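Local coordinates for Non-structural protein 5 (PDB 2WA2) that binds S-adenosylmethionine and, as the methyltransferase domain of a flavivirus NS5 protein, probably methylates the viral RNA cap at guanine N7 and ribose 2'-O positions, at residues C91-W96 against G118-R123; V109-L114 against N131-K136; P161-E166 against N195-D200. The protein carries 4 engineered substitutions. All blocks are in the same frame, centred on the assembly; numbering follows the deposited sequence.

Interaction 1. Residues C91-W96 against G118-R123; sequences CGRGSW and GHEKPR. Engineered in segment 91-96: Ser95 (natural residue Gly). With SAM (S-adenosylmethionine), chain C.
Arg93 and Glu120 share a first torsion but part at the second. Arg93 sets CG beside its own backbone N (chi1 -61°) and then runs extended to NE, while Glu120 starts the same way but bends at chi2 (-57°), which carries its carboxylate up to the arginine. The bridge rests on one oxygen: Arg93 NE donates to Glu120 OE1 at 2.6 Å, and Arg93 NH2 adds a weak bond to the same atom. OE1 lies close to the guanidinium plane, yet is itself approached from above the carboxylate, the two planes standing 54° apart. The extended arginine and the bent glutamate meet near the surface, where Arg93 is exposed.

The backbones also meet. Arg123 N donates to Arg93 O at 2.9 Å, almost straight. Pro122, with no N-H to offer, lays its ring against Gly92 O, and its CG reaches Cys91 SG at 4.2 Å. Gly92 takes a positive phi in the type II' turn from Cys91 to Gly94, and its CA lies against the cofactor; glycine suits both.

Cys91, Gly92, Gly94, Ser95, Trp96, His119 and Glu120 belong to the S-adenosylmethionine pocket of this Rossmann-like methyltransferase. His119 ND1 and the ribose O2' share a hydrogen bond of 2.8 Å. At the other end the cofactor carboxylate receives weak bonds from the backbone N atoms of Ser95, an engineered residue, and Trp96. Gly94 occupies the N-cap position of helix 95-101, so the turn leads from strand 86-89 into that helix, while Cys91 and Pro122 both rest on Phe135 of strand 133-136.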
loop_
_atom_site.group_PDB
_atom_site.type_symbol
_atom_site.label_atom_id
_atom_site.label_comp_id
_atom_site.label_asym_id
_atom_site.label_seq_id
_atom_site.Cartn_x
_atom_site.Cartn_y
_atom_site.Cartn_z
ATOM N N CYS A 91 -6.165 8.317 -3.033
ATOM C CA CYS A 91 -7.176 8.004 -2.030
ATOM C C CYS A 91 -8.351 7.198 -2.583
ATOM O O CYS A 91 -9.083 6.537 -1.814
ATOM C CB CYS A 91 -7.634 9.297 -1.312
ATOM S SG CYS A 91 -8.721 10.357 -2.303
ATOM N N GLY A 92 -8.541 7.227 -3.904
ATOM C CA GLY A 92 -9.703 6.571 -4.503
ATOM C C GLY A 92 -10.984 6.982 -3.802
ATOM O O GLY A 92 -11.230 8.190 -3.587
ATOM N N ARG A 93 -11.784 5.992 -3.397
ATOM C CA ARG A 93 -13.047 6.260 -2.678
ATOM C C ARG A 93 -12.803 6.960 -1.343
ATOM O O ARG A 93 -13.664 7.657 -0.835
ATOM C CB ARG A 93 -13.860 4.987 -2.478
ATOM C CG ARG A 93 -14.246 4.341 -3.786
ATOM C CD ARG A 93 -15.142 3.092 -3.626
ATOM N NE ARG A 93 -15.257 2.364 -4.895
ATOM C CZ ARG A 93 -15.991 1.266 -5.077
ATOM N NH1 ARG A 93 -16.692 0.750 -4.070
ATOM N NH2 ARG A 93 -16.024 0.674 -6.268
ATOM N N GLY A 94 -11.621 6.781 -0.770
ATOM C CA GLY A 94 -11.284 7.531 0.435
ATOM C C GLY A 94 -11.422 6.810 1.776
ATOM O O GLY A 94 -11.485 7.474 2.812
ATOM N N SER A 95 -11.429 5.479 1.771
ATOM C CA SER A 95 -11.566 4.698 3.022
ATOM C C SER A 95 -10.426 4.958 3.981
ATOM O O SER A 95 -10.652 5.072 5.176
ATOM C CB SER A 95 -11.677 3.187 2.754
ATOM O OG SER A 95 -12.986 2.853 2.331
ATOM N N TRP A 96 -9.198 5.056 3.470
ATOM C CA TRP A 96 -8.055 5.356 4.352
ATOM C C TRP A 96 -8.191 6.738 4.986
ATOM O O TRP A 96 -7.797 6.944 6.121
ATOM C CB TRP A 96 -6.725 5.270 3.579
ATOM C CG TRP A 96 -6.182 3.829 3.407
ATOM C CD1 TRP A 96 -6.894 2.657 3.482
ATOM C CD2 TRP A 96 -4.820 3.453 3.157
ATOM N NE1 TRP A 96 -6.049 1.573 3.294
ATOM C CE2 TRP A 96 -4.778 2.033 3.086
ATOM C CE3 TRP A 96 -3.622 4.177 2.989
ATOM C CZ2 TRP A 96 -3.590 1.330 2.874
ATOM C CZ3 TRP A 96 -2.421 3.466 2.775
ATOM C CH2 TRP A 96 -2.425 2.061 2.714
ATOM N N GLY A 118 -12.834 5.998 -15.287
ATOM C CA GLY A 118 -12.561 4.616 -14.879
ATOM C C GLY A 118 -11.635 4.528 -13.676
ATOM O O GLY A 118 -10.994 3.489 -13.446
ATOM N N HIS A 119 -11.541 5.630 -12.929
ATOM C CA HIS A 119 -10.790 5.662 -11.672
ATOM C C HIS A 119 -11.747 6.067 -10.572
ATOM O O HIS A 119 -12.604 6.937 -10.769
ATOM C CB HIS A 119 -9.652 6.678 -11.722
ATOM C CG HIS A 119 -8.477 6.253 -12.542
ATOM N ND1 HIS A 119 -7.327 5.739 -11.981
ATOM C CD2 HIS A 119 -8.249 6.315 -13.876
ATOM C CE1 HIS A 119 -6.455 5.472 -12.938
ATOM N NE2 HIS A 119 -6.987 5.821 -14.098
ATOM N N GLU A 120 -11.602 5.443 -9.411
ATOM C CA GLU A 120 -12.462 5.728 -8.269
ATOM C C GLU A 120 -12.402 7.195 -7.863
ATOM O O GLU A 120 -11.322 7.766 -7.772
ATOM C CB GLU A 120 -12.072 4.866 -7.058
ATOM C CG GLU A 120 -12.145 3.365 -7.276
ATOM C CD GLU A 120 -13.524 2.913 -7.713
ATOM O OE1 GLU A 120 -14.523 3.450 -7.174
ATOM O OE2 GLU A 120 -13.609 2.026 -8.601
ATOM N N LYS A 121 -13.571 7.773 -7.611
ATOM C CA LYS A 121 -13.699 9.136 -7.089
ATOM C C LYS A 121 -14.037 9.047 -5.603
ATOM O O LYS A 121 -14.661 8.080 -5.173
ATOM C CB LYS A 121 -14.813 9.897 -7.820
ATOM C CG LYS A 121 -14.527 10.199 -9.269
ATOM C CD LYS A 121 -15.779 10.634 -10.013
ATOM C CE LYS A 121 -15.559 10.511 -11.507
ATOM N NZ LYS A 121 -14.946 9.185 -11.899
ATOM N N PRO A 122 -13.630 10.056 -4.811
ATOM C CA PRO A 122 -13.963 10.018 -3.390
ATOM C C PRO A 122 -15.462 9.887 -3.165
ATOM O O PRO A 122 -16.260 10.451 -3.924
ATOM C CB PRO A 122 -13.409 11.346 -2.857
ATOM C CG PRO A 122 -12.363 11.713 -3.801
ATOM C CD PRO A 122 -12.825 11.238 -5.145
ATOM N N ARG A 123 -15.812 9.086 -2.164
ATOM C CA ARG A 123 -17.190 8.823 -1.769
ATOM C C ARG A 123 -17.409 9.578 -0.461
ATOM O O ARG A 123 -16.927 9.142 0.597
ATOM C CB ARG A 123 -17.379 7.312 -1.543
ATOM C CG ARG A 123 -18.818 6.825 -1.386
ATOM C CD ARG A 123 -19.300 6.083 -2.653
ATOM N NE ARG A 123 -20.735 5.762 -2.597
ATOM C CZ ARG A 123 -21.488 5.403 -3.640
ATOM N NH1 ARG A 123 -20.965 5.303 -4.859
ATOM N NH2 ARG A 123 -22.778 5.142 -3.465
HETATM N N SAM C . -6.825 3.366 0.056
HETATM C CA SAM C . -7.976 3.313 -0.907
HETATM C C SAM C . -9.300 3.187 -0.147
HETATM O O SAM C . -9.280 2.883 1.051
HETATM O OXT SAM C . -10.410 3.361 -0.685
HETATM C CB SAM C . -7.815 2.131 -1.863
HETATM C CG SAM C . -6.687 2.308 -2.873
HETATM S SD SAM C . -7.339 3.244 -4.266
HETATM C CE SAM C . -8.007 1.858 -5.242
HETATM C "C5'" SAM C . -5.867 3.556 -5.263
HETATM C "C4'" SAM C . -6.184 4.794 -6.102
HETATM O "O4'" SAM C . -5.023 5.442 -6.552
HETATM C "C3'" SAM C . -6.974 4.436 -7.358
HETATM O "O3'" SAM C . -8.292 4.885 -7.162
HETATM C "C2'" SAM C . -6.314 5.204 -8.489
HETATM O "O2'" SAM C . -7.283 5.919 -9.214
HETATM C "C1'" SAM C . -5.378 6.147 -7.726
HETATM N N9 SAM C . -4.196 6.524 -8.492
HETATM C C8 SAM C . -3.417 5.696 -9.267
HETATM N N7 SAM C . -2.417 6.412 -9.791
HETATM C C5 SAM C . -2.571 7.694 -9.359
HETATM C C6 SAM C . -1.832 8.856 -9.592
HETATM N N6 SAM C . -0.772 8.866 -10.379
HETATM N N1 SAM C . -2.230 10.025 -8.971
HETATM C C2 SAM C . -3.334 10.059 -8.162
HETATM N N3 SAM C . -4.081 8.922 -7.921
HETATM C C4 SAM C . -3.682 7.767 -8.537
#

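Interaction 2. Residues V109-L114 against N131-K136; sequences VKAYTL and NLITFK. With SAM (S-adenosylmethionine), chain C.
The side chains of Val109 and Ile133 run alongside each other in a parallel pair of strands at one edge of the Rossmann-like sheet. Strand 133-136 is the outermost on this side, and its axis runs 4.8 Å from that of strand 109-112 at an angle of 15°.

On the face that they share with Ala111 and Phe135, Ala111 is the one small residue among Val109, Ile133 and Phe135. Its methyl is the bump that enters the hollow between Ile133 CG2 and the Phe135 ring: Ala111 CB sits 3.5 Å from Phe135 CD1 and also touches Ile133 CG2, so a residue this short fits between two bulky neighbours. Ile133 CG2, anti to its backbone N (the CG1 branch lies at chi1 -48°), reaches over the centre of one face of the Phe135 ring, 3.5 Å above its plane. Val109 CB fits against Ile133 CG1 at 3.9 Å. Helix 95-101 covers this apolar layer, with Ser97 on Val109 and Ala111, and Tyr98 on Ile133 and Phe135.

The other face is more polar and more open. There Tyr112 and Lys136 cross, the ring of Tyr112 passing beside the lysine's CB, while the Lys110 chain extends to a cation-pi contact with Phe147.

Past the strand, Leu114 packs its CG against the adenine of S-adenosylmethionine. Five backbone bonds join the segments in a ladder, and at its pocket end Thr113 N donates to Lys136 O at 3.1 Å.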
loop_
_atom_site.group_PDB
_atom_site.type_symbol
_atom_site.label_atom_id
_atom_site.label_comp_id
_atom_site.label_asym_id
_atom_site.label_seq_id
_atom_site.Cartn_x
_atom_site.Cartn_y
_atom_site.Cartn_z
ATOM N N VAL A 109 -6.721 15.757 7.211
ATOM C CA VAL A 109 -6.382 14.800 6.169
ATOM C C VAL A 109 -6.515 15.477 4.808
ATOM O O VAL A 109 -7.558 16.025 4.481
ATOM C CB VAL A 109 -7.269 13.540 6.236
ATOM C CG1 VAL A 109 -6.837 12.528 5.168
ATOM C CG2 VAL A 109 -7.184 12.896 7.597
ATOM N N LYS A 110 -5.429 15.482 4.064
ATOM C CA LYS A 110 -5.394 15.999 2.737
ATOM C C LYS A 110 -5.265 14.783 1.798
ATOM O O LYS A 110 -4.212 14.100 1.748
ATOM C CB LYS A 110 -4.218 16.960 2.611
ATOM C CG LYS A 110 -4.315 18.167 3.576
ATOM C CD LYS A 110 -3.200 19.147 3.243
ATOM C CE LYS A 110 -3.212 20.393 4.115
ATOM N NZ LYS A 110 -2.016 21.270 3.748
ATOM N N ALA A 111 -6.351 14.530 1.076
ATOM C CA ALA A 111 -6.548 13.334 0.253
ATOM C C ALA A 111 -6.563 13.683 -1.253
ATOM O O ALA A 111 -7.178 14.673 -1.668
ATOM C CB ALA A 111 -7.858 12.657 0.669
ATOM N N TYR A 112 -5.854 12.892 -2.049
ATOM C CA TYR A 112 -5.636 13.189 -3.471
ATOM C C TYR A 112 -5.821 11.946 -4.323
ATOM O O TYR A 112 -5.328 10.869 -3.970
ATOM C CB TYR A 112 -4.217 13.769 -3.680
ATOM C CG TYR A 112 -3.981 15.027 -2.892
ATOM C CD1 TYR A 112 -4.334 16.275 -3.417
ATOM C CD2 TYR A 112 -3.442 14.974 -1.596
ATOM C CE1 TYR A 112 -4.136 17.447 -2.671
ATOM C CE2 TYR A 112 -3.231 16.153 -0.839
ATOM C CZ TYR A 112 -3.587 17.365 -1.386
ATOM O OH TYR A 112 -3.395 18.529 -0.667
ATOM N N THR A 113 -6.521 12.084 -5.454
ATOM C CA THR A 113 -6.652 10.948 -6.358
ATOM C C THR A 113 -6.937 11.412 -7.791
ATOM O O THR A 113 -7.383 12.549 -8.010
ATOM C CB THR A 113 -7.717 9.943 -5.822
ATOM O OG1 THR A 113 -7.449 8.626 -6.331
ATOM C CG2 THR A 113 -9.147 10.405 -6.112
ATOM N N LEU A 114 -6.633 10.553 -8.753
ATOM C CA LEU A 114 -6.835 10.862 -10.163
ATOM C C LEU A 114 -8.314 11.135 -10.461
ATOM O O LEU A 114 -8.652 12.189 -10.977
ATOM C CB LEU A 114 -6.372 9.706 -11.020
ATOM C CG LEU A 114 -4.982 9.679 -11.624
ATOM C CD1 LEU A 114 -5.011 8.536 -12.614
ATOM C CD2 LEU A 114 -4.618 10.992 -12.338
ATOM N N ASN A 131 -15.118 16.164 8.595
ATOM C CA ASN A 131 -14.825 17.597 8.432
ATOM C C ASN A 131 -13.339 17.896 8.467
ATOM O O ASN A 131 -12.908 18.998 8.118
ATOM C CB ASN A 131 -15.523 18.419 9.522
ATOM C CG ASN A 131 -15.402 17.778 10.902
ATOM O OD1 ASN A 131 -15.960 16.701 11.154
ATOM N ND2 ASN A 131 -14.679 18.436 11.798
ATOM N N LEU A 132 -12.560 16.911 8.906
ATOM C CA LEU A 132 -11.115 17.034 8.926
ATOM C C LEU A 132 -10.472 16.722 7.558
ATOM O O LEU A 132 -9.298 17.035 7.339
ATOM C CB LEU A 132 -10.543 16.120 10.007
ATOM C CG LEU A 132 -11.037 16.379 11.442
ATOM C CD1 LEU A 132 -10.320 15.488 12.444
ATOM C CD2 LEU A 132 -10.879 17.850 11.815
ATOM N N ILE A 133 -11.252 16.146 6.642
ATOM C CA ILE A 133 -10.719 15.750 5.321
ATOM C C ILE A 133 -11.008 16.790 4.250
ATOM O O ILE A 133 -12.120 17.344 4.202
ATOM C CB ILE A 133 -11.270 14.371 4.834
ATOM C CG1 ILE A 133 -11.158 13.327 5.938
ATOM C CG2 ILE A 133 -10.487 13.874 3.586
ATOM C CD1 ILE A 133 -12.176 12.202 5.830
ATOM N N THR A 134 -9.988 17.059 3.434
ATOM C CA THR A 134 -10.120 17.743 2.158
ATOM C C THR A 134 -9.795 16.758 1.043
ATOM O O THR A 134 -8.642 16.306 0.920
ATOM C CB THR A 134 -9.164 18.943 2.043
ATOM O OG1 THR A 134 -9.434 19.853 3.112
ATOM C CG2 THR A 134 -9.350 19.644 0.697
ATOM N N PHE A 135 -10.811 16.418 0.247
ATOM C CA PHE A 135 -10.608 15.546 -0.911
ATOM C C PHE A 135 -10.328 16.400 -2.124
ATOM O O PHE A 135 -11.041 17.396 -2.374
ATOM C CB PHE A 135 -11.826 14.675 -1.178
ATOM C CG PHE A 135 -11.980 13.545 -0.216
ATOM C CD1 PHE A 135 -11.163 12.431 -0.305
ATOM C CD2 PHE A 135 -12.979 13.564 0.744
ATOM C CE1 PHE A 135 -11.320 11.351 0.596
ATOM C CE2 PHE A 135 -13.141 12.517 1.627
ATOM C CZ PHE A 135 -12.304 11.398 1.548
ATOM N N LYS A 136 -9.280 16.034 -2.849
ATOM C CA LYS A 136 -9.028 16.618 -4.143
ATOM C C LYS A 136 -8.875 15.563 -5.248
ATOM O O LYS A 136 -7.884 14.836 -5.293
ATOM C CB LYS A 136 -7.845 17.588 -4.100
ATOM C CG LYS A 136 -7.904 18.610 -5.267
ATOM C CD LYS A 136 -7.917 20.074 -4.768
ATOM C CE LYS A 136 -6.491 20.608 -4.441
ATOM N NZ LYS A 136 -5.463 20.585 -5.569
HETATM N N SAM C . -6.825 3.366 0.056
HETATM C CA SAM C . -7.976 3.313 -0.907
HETATM C C SAM C . -9.300 3.187 -0.147
HETATM O O SAM C . -9.280 2.883 1.051
HETATM O OXT SAM C . -10.410 3.361 -0.685
HETATM C CB SAM C . -7.815 2.131 -1.863
HETATM C CG SAM C . -6.687 2.308 -2.873
HETATM S SD SAM C . -7.339 3.244 -4.266
HETATM C CE SAM C . -8.007 1.858 -5.242
HETATM C "C5'" SAM C . -5.867 3.556 -5.263
HETATM C "C4'" SAM C . -6.184 4.794 -6.102
HETATM O "O4'" SAM C . -5.023 5.442 -6.552
HETATM C "C3'" SAM C . -6.974 4.436 -7.358
HETATM O "O3'" SAM C . -8.292 4.885 -7.162
HETATM C "C2'" SAM C . -6.314 5.204 -8.489
HETATM O "O2'" SAM C . -7.283 5.919 -9.214
HETATM C "C1'" SAM C . -5.378 6.147 -7.726
HETATM N N9 SAM C . -4.196 6.524 -8.492
HETATM C C8 SAM C . -3.417 5.696 -9.267
HETATM N N7 SAM C . -2.417 6.412 -9.791
HETATM C C5 SAM C . -2.571 7.694 -9.359
HETATM C C6 SAM C . -1.832 8.856 -9.592
HETATM N N6 SAM C . -0.772 8.866 -10.379
HETATM N N1 SAM C . -2.230 10.025 -8.971
HETATM C C2 SAM C . -3.334 10.059 -8.162
HETATM N N3 SAM C . -4.081 8.922 -7.921
HETATM C C4 SAM C . -3.682 7.767 -8.537
#

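Interaction 3. Residues P161-E166 against N195-D200; sequences PTAAVE and NPYSCD
One face of the Tyr197 ring carries Asn195 OD1, 3.2 Å above its centre, with the amide tilted to the ring, and Ala163 CB approaches that ring obliquely near its hydroxyl. The same OD1 forms an Asx motif, in a loop of the Rossmann-like fold between strand 188-193 and helix 199-212. At the amide's edge, Asn195 ND2 donates to Ala163 O at 3.0 Å. The acceptor lies in the amide plane, but the donor is well above the carbonyl plane, and the bond is bent to 138°.

In the Asx motif OD1 accepts from Ser198 N at 3.1 Å and, more weakly, from Tyr197 N. Asparagine suits this place because one flat group can accept from its own turn and donate to helix 163-183, and these bonds together fix the rotation of the amide. With CG anti to the backbone N (chi1 173°), the amide is directed at the first turn of that helix, where Ala163 is small enough to let Tyr197 and Asn195 come close. Nearer the backbone, Asn195 CB meets Glu166 CB at 3.8 Å.

The contact thus joins the start of helix 163-183 to this loop. Helix 14-27 adds Trp21 and Lys22 against Tyr197, and His227 meets its ring. Glu166 is held by several partners: its OE2 accepts from Asn160 N, and its OE1 forms a salt bridge with Lys22. A water lies between Glu166 OE1 and Tyr197 OH, unusually close to the first and 2.6 Å from Tyr197 OH.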
loop_
_atom_site.group_PDB
_atom_site.type_symbol
_atom_site.label_atom_id
_atom_site.label_comp_id
_atom_site.label_asym_id
_atom_site.label_seq_id
_atom_site.Cartn_x
_atom_site.Cartn_y
_atom_site.Cartn_z
ATOM N N PRO A 161 -1.635 -8.418 -14.869
ATOM C CA PRO A 161 -1.099 -9.768 -15.136
ATOM C C PRO A 161 0.382 -9.793 -15.450
ATOM O O PRO A 161 1.011 -10.816 -15.277
ATOM C CB PRO A 161 -1.909 -10.250 -16.372
ATOM C CG PRO A 161 -3.101 -9.480 -16.370
ATOM C CD PRO A 161 -2.721 -8.091 -15.813
ATOM N N THR A 162 0.952 -8.680 -15.909
ATOM C CA THR A 162 2.373 -8.657 -16.248
ATOM C C THR A 162 3.223 -8.099 -15.079
ATOM O O THR A 162 3.073 -6.938 -14.704
ATOM C CB THR A 162 2.611 -7.832 -17.542
ATOM O OG1 THR A 162 1.813 -8.389 -18.607
ATOM C CG2 THR A 162 4.068 -7.903 -17.957
ATOM N N ALA A 163 4.094 -8.931 -14.510
ATOM C CA ALA A 163 4.782 -8.556 -13.271
ATOM C C ALA A 163 5.671 -7.332 -13.498
ATOM O O ALA A 163 5.776 -6.488 -12.608
ATOM C CB ALA A 163 5.598 -9.739 -12.707
ATOM N N ALA A 164 6.261 -7.229 -14.700
ATOM C CA ALA A 164 7.144 -6.091 -15.080
ATOM C C ALA A 164 6.380 -4.774 -15.146
ATOM O O ALA A 164 6.927 -3.713 -14.788
ATOM C CB ALA A 164 7.889 -6.374 -16.403
ATOM N N VAL A 165 5.108 -4.822 -15.574
ATOM C CA VAL A 165 4.247 -3.639 -15.489
ATOM C C VAL A 165 4.038 -3.225 -14.023
ATOM O O VAL A 165 4.109 -2.043 -13.680
ATOM C CB VAL A 165 2.856 -3.861 -16.177
ATOM C CG1 VAL A 165 1.908 -2.698 -15.913
ATOM C CG2 VAL A 165 3.018 -4.095 -17.676
ATOM N N GLU A 166 3.737 -4.202 -13.171
ATOM C CA GLU A 166 3.575 -3.941 -11.739
ATOM C C GLU A 166 4.869 -3.402 -11.099
ATOM O O GLU A 166 4.793 -2.477 -10.271
ATOM C CB GLU A 166 3.101 -5.193 -11.007
ATOM C CG GLU A 166 1.708 -5.654 -11.412
ATOM C CD GLU A 166 1.229 -6.868 -10.623
ATOM O OE1 GLU A 166 2.064 -7.753 -10.335
ATOM O OE2 GLU A 166 0.040 -6.938 -10.299
ATOM N N ASN A 195 4.231 -4.858 -6.208
ATOM C CA ASN A 195 5.113 -5.969 -6.555
ATOM C C ASN A 195 6.402 -5.777 -5.783
ATOM O O ASN A 195 7.283 -5.024 -6.249
ATOM C CB ASN A 195 5.415 -5.959 -8.066
ATOM C CG ASN A 195 6.475 -6.984 -8.488
ATOM O OD1 ASN A 195 7.187 -7.560 -7.655
ATOM N ND2 ASN A 195 6.582 -7.221 -9.797
ATOM N N PRO A 196 6.517 -6.427 -4.610
ATOM C CA PRO A 196 7.698 -6.282 -3.771
ATOM C C PRO A 196 8.814 -7.289 -4.062
ATOM O O PRO A 196 9.863 -7.171 -3.450
ATOM C CB PRO A 196 7.140 -6.554 -2.368
ATOM C CG PRO A 196 6.113 -7.606 -2.603
ATOM C CD PRO A 196 5.488 -7.267 -3.955
ATOM N N TYR A 197 8.590 -8.255 -4.962
ATOM C CA TYR A 197 9.615 -9.297 -5.221
ATOM C C TYR A 197 10.543 -9.009 -6.393
ATOM O O TYR A 197 11.568 -9.662 -6.552
ATOM C CB TYR A 197 8.979 -10.677 -5.393
ATOM C CG TYR A 197 7.895 -10.699 -6.434
ATOM C CD1 TYR A 197 8.190 -10.887 -7.782
ATOM C CD2 TYR A 197 6.572 -10.556 -6.060
ATOM C CE1 TYR A 197 7.190 -10.906 -8.732
ATOM C CE2 TYR A 197 5.564 -10.584 -6.987
ATOM C CZ TYR A 197 5.877 -10.741 -8.311
ATOM O OH TYR A 197 4.858 -10.736 -9.224
ATOM N N SER A 198 10.198 -8.026 -7.200
ATOM C CA SER A 198 11.034 -7.625 -8.311
ATOM C C SER A 198 12.389 -7.124 -7.766
ATOM O O SER A 198 12.434 -6.401 -6.755
ATOM C CB SER A 198 10.296 -6.544 -9.103
ATOM O OG SER A 198 11.186 -5.693 -9.785
ATOM N N CYS A 199 13.486 -7.516 -8.413
ATOM C CA CYS A 199 14.795 -7.108 -7.930
ATOM C C CYS A 199 14.957 -5.592 -7.832
ATOM O O CYS A 199 15.456 -5.120 -6.819
ATOM C CB CYS A 199 15.948 -7.725 -8.726
ATOM S SG CYS A 199 17.551 -7.238 -7.954
ATOM N N ASP A 200 14.552 -4.834 -8.862
ATOM C CA ASP A 200 14.667 -3.368 -8.797
ATOM C C ASP A 200 13.883 -2.764 -7.633
ATOM O O ASP A 200 14.336 -1.809 -6.976
ATOM C CB ASP A 200 14.294 -2.665 -10.120
ATOM C CG ASP A 200 12.951 -3.089 -10.676
ATOM O OD1 ASP A 200 12.158 -3.771 -9.976
ATOM O OD2 ASP A 200 12.671 -2.716 -11.849
HETATM O O HOH W 1 2.875 -9.188 -8.589
#

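In the fold
Interactions 1 and 2 touch each other and both contact S-adenosylmethionine, their centres about 10 Å apart and their segments alternating along the chain. Cys91 N lies 2.8 Å from Tyr112 O, a probable hydrogen bond, and Gly92 N makes a weak one of 3.0 Å to Thr113 OG1, so the glycine-containing turn is tied to the end of the neighbouring strand. Leu114 and His119 also pack together near the cofactor. Interaction 3 stands apart, its centre about 24 Å from that of interaction 1 and about 29 Å from that of interaction 2, and the Glu166 side chain is about 13 Å from the cofactor. It joins elements on the opposite side of the chain's centre from interaction 2.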